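Local coordinates for beta-glucoside phosphorylase BglX (Unidentified, PDB 5VQD), which probably cleaves beta-glucosides with phosphate, releasing a glucose phosphate, as a member of glycoside hydrolase family 3, at residues N282-T287 with A313-F318. Numbering follows the deposited sequence.
Sequences NGLICT and ADMLTF
Asp314 turns its carboxylate against the start of strand 284-287, where OD2 accepts a hydrogen bond from Ile285 N at 3.0 Å. The N-H points almost straight at the oxygen (176°), meeting it on the anti side and tilted out of the carboxylate plane. Salt bridges from OD1 to Arg342 and from OD2 to Arg276 would help fix the group's rotation and probably favour its charged form. The aspartate's own N returns a bent bond to Ile285 O, 2.8 Å long. CD2 of Leu284, whose CG stands anti to its backbone N (chi1 -163°), reaches across to lie 3.5 Å from Asp314 CB. Further along, Thr287 N donates to Met315 O, while Cys286 and Met315 bring their CB atoms within 3.8 Å on one face of the sheet. Thr287 OG1, set between its backbone N and carbonyl carbon, accepts a hydrogen bond from Thr317 N at 3.1 Å, taking the place of Thr287 O in a regular parallel ladder; CG2 packs on Ala313 CB. The parallel Cys286-Met315 bridge and 35° strand angle describe a twisted pair; as adjacent strands of the eight-stranded, TIM-type barrel of the family 3 N-terminal domain, they are joined by a beta-alpha-beta crossover through helices 293-296 and 301-310.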
ATOM      1  N   ASN A 282      16.577  11.719  -9.446  1.00 13.03           N
ATOM      2  CA  ASN A 282      16.472  13.167  -9.526  1.00 13.44           C
ATOM      3  C   ASN A 282      15.109  13.684  -9.093  1.00 11.76           C
ATOM      4  O   ASN A 282      14.889  14.900  -9.113  1.00 10.82           O
ATOM      5  CB  ASN A 282      16.780  13.627 -10.959  1.00 12.18           C
ATOM      6  CG  ASN A 282      16.830  15.132 -11.096  1.00 12.55           C
ATOM      7  OD1 ASN A 282      17.650  15.800 -10.469  1.00 14.05           O
ATOM      8  ND2 ASN A 282      15.955  15.675 -11.933  1.00 13.00           N
ATOM      9  N   GLY A 283      14.198  12.804  -8.682  1.00 12.30           N
ATOM     10  CA  GLY A 283      12.866  13.200  -8.284  1.00 11.75           C
ATOM     11  C   GLY A 283      12.790  13.632  -6.832  1.00 10.04           C
ATOM     12  O   GLY A 283      13.796  13.856  -6.157  1.00 13.06           O
ATOM     13  N   LEU A 284      11.556  13.738  -6.350  1.00 10.68           N
ATOM     14  CA  LEU A 284      11.275  14.231  -5.009  1.00 11.86           C
ATOM     15  C   LEU A 284      11.366  13.087  -4.005  1.00 12.71           C
ATOM     16  O   LEU A 284      10.713  12.052  -4.175  1.00 10.76           O
ATOM     17  CB  LEU A 284       9.884  14.869  -4.973  1.00 11.24           C
ATOM     18  CG  LEU A 284       9.474  15.802  -3.823  1.00 11.00           C
ATOM     19  CD1 LEU A 284       9.272  15.045  -2.518  1.00 13.65           C
ATOM     20  CD2 LEU A 284      10.479  16.928  -3.643  1.00 11.68           C
ATOM     21  N   ILE A 285      12.178  13.275  -2.965  1.00  9.65           N
ATOM     22  CA  ILE A 285      12.275  12.327  -1.859  1.00 10.98           C
ATOM     23  C   ILE A 285      11.470  12.872  -0.687  1.00 11.46           C
ATOM     24  O   ILE A 285      11.640  14.031  -0.288  1.00 10.47           O
ATOM     25  CB  ILE A 285      13.736  12.080  -1.446  1.00 11.59           C
ATOM     26  CG1 ILE A 285      14.542  11.500  -2.612  1.00  9.28           C
ATOM     27  CG2 ILE A 285      13.791  11.131  -0.246  1.00 10.22           C
ATOM     28  CD1 ILE A 285      16.034  11.375  -2.340  1.00 12.49           C
ATOM     29  N   CYS A 286      10.595  12.038  -0.136  1.00  9.84           N
ATOM     30  CA  CYS A 286       9.892  12.351   1.096  1.00 10.57           C
ATOM     31  C   CYS A 286      10.082  11.199   2.069  1.00  9.25           C
ATOM     32  O   CYS A 286      10.313  10.056   1.665  1.00 10.41           O
ATOM     33  CB  CYS A 286       8.394  12.593   0.856  1.00 10.83           C
ATOM     34  SG  CYS A 286       7.473  11.118   0.357  1.00 16.30           S
ATOM     35  N   THR A 287      10.005  11.508   3.358  1.00 10.39           N
ATOM     36  CA  THR A 287      10.069  10.465   4.365  1.00  9.13           C
ATOM     37  C   THR A 287       8.719   9.768   4.474  1.00 10.04           C
ATOM     38  O   THR A 287       7.681  10.301   4.072  1.00 10.28           O
ATOM     39  CB  THR A 287      10.455  11.038   5.731  1.00 11.74           C
ATOM     40  OG1 THR A 287       9.365  11.805   6.258  1.00 10.59           O
ATOM     41  CG2 THR A 287      11.689  11.924   5.625  1.00 11.34           C
ATOM     42  N   ALA A 313      16.524  13.973   2.207  1.00 11.67           N
ATOM     43  CA  ALA A 313      15.079  14.040   2.046  1.00 12.56           C
ATOM     44  C   ALA A 313      14.645  15.461   1.717  1.00 12.18           C
ATOM     45  O   ALA A 313      15.173  16.434   2.260  1.00 12.91           O
ATOM     46  CB  ALA A 313      14.374  13.563   3.315  1.00 10.28           C
ATOM     47  N   ASP A 314      13.674  15.575   0.814  1.00 10.55           N
ATOM     48  CA  ASP A 314      13.105  16.869   0.468  1.00 12.47           C
ATOM     49  C   ASP A 314      11.882  17.220   1.298  1.00 12.78           C
ATOM     50  O   ASP A 314      11.547  18.404   1.409  1.00 12.96           O
ATOM     51  CB  ASP A 314      12.720  16.901  -1.014  1.00 13.16           C
ATOM     52  CG  ASP A 314      13.890  16.618  -1.925  1.00 11.04           C
ATOM     53  OD1 ASP A 314      14.965  17.219  -1.715  1.00 11.43           O
ATOM     54  OD2 ASP A 314      13.737  15.786  -2.846  1.00 11.60           O
ATOM     55  N   MET A 315      11.216  16.233   1.895  1.00 11.75           N
ATOM     56  CA  MET A 315       9.938  16.475   2.543  1.00 13.83           C
ATOM     57  C   MET A 315       9.769  15.553   3.742  1.00 11.84           C
ATOM     58  O   MET A 315      10.103  14.367   3.680  1.00 12.40           O
ATOM     59  CB  MET A 315       8.791  16.269   1.548  1.00 13.79           C
ATOM     60  CG  MET A 315       7.421  16.660   2.076  1.00 14.55           C
ATOM     61  SD  MET A 315       6.151  16.679   0.795  1.00 22.73           S
ATOM     62  CE  MET A 315       6.760  17.980  -0.259  1.00  9.03           C
ATOM     63  N   LEU A 316       9.251  16.114   4.831  1.00 12.93           N
ATOM     64  CA  LEU A 316       8.863  15.353   6.011  1.00 12.12           C
ATOM     65  C   LEU A 316       7.367  15.078   5.951  1.00 11.99           C
ATOM     66  O   LEU A 316       6.572  16.001   5.745  1.00 11.33           O
ATOM     67  CB  LEU A 316       9.208  16.117   7.290  1.00 13.01           C
ATOM     68  CG  LEU A 316      10.700  16.308   7.562  1.00 13.67           C
ATOM     69  CD1 LEU A 316      10.935  17.535   8.429  1.00 12.93           C
ATOM     70  CD2 LEU A 316      11.279  15.068   8.222  1.00 14.25           C
ATOM     71  N   THR A 317       6.989  13.815   6.128  1.00 11.01           N
ATOM     72  CA  THR A 317       5.596  13.393   6.028  1.00 10.54           C
ATOM     73  C   THR A 317       4.978  13.384   7.423  1.00 11.29           C
ATOM     74  O   THR A 317       5.262  12.493   8.228  1.00 10.36           O
ATOM     75  CB  THR A 317       5.499  12.020   5.368  1.00 10.61           C
ATOM     76  OG1 THR A 317       6.119  12.069   4.077  1.00 10.70           O
ATOM     77  CG2 THR A 317       4.042  11.590   5.209  1.00 11.52           C
ATOM     78  N   PHE A 318       4.145  14.388   7.704  1.00 11.89           N
ATOM     79  CA  PHE A 318       3.359  14.478   8.932  1.00 13.45           C
ATOM     80  C   PHE A 318       4.189  14.971  10.111  1.00 12.77           C
ATOM     81  O   PHE A 318       5.407  14.769  10.162  1.00 11.86           O
ATOM     82  CB  PHE A 318       2.719  13.130   9.289  1.00 11.89           C
ATOM     83  CG  PHE A 318       1.870  12.539   8.196  1.00 14.27           C
ATOM     84  CD1 PHE A 318       1.395  13.319   7.154  1.00 14.04           C
ATOM     85  CD2 PHE A 318       1.537  11.196   8.222  1.00 13.52           C
ATOM     86  CE1 PHE A 318       0.613  12.766   6.157  1.00 13.53           C
ATOM     87  CE2 PHE A 318       0.755  10.641   7.230  1.00 16.39           C
ATOM     88  CZ  PHE A 318       0.292  11.426   6.198  1.00 13.56           C
TER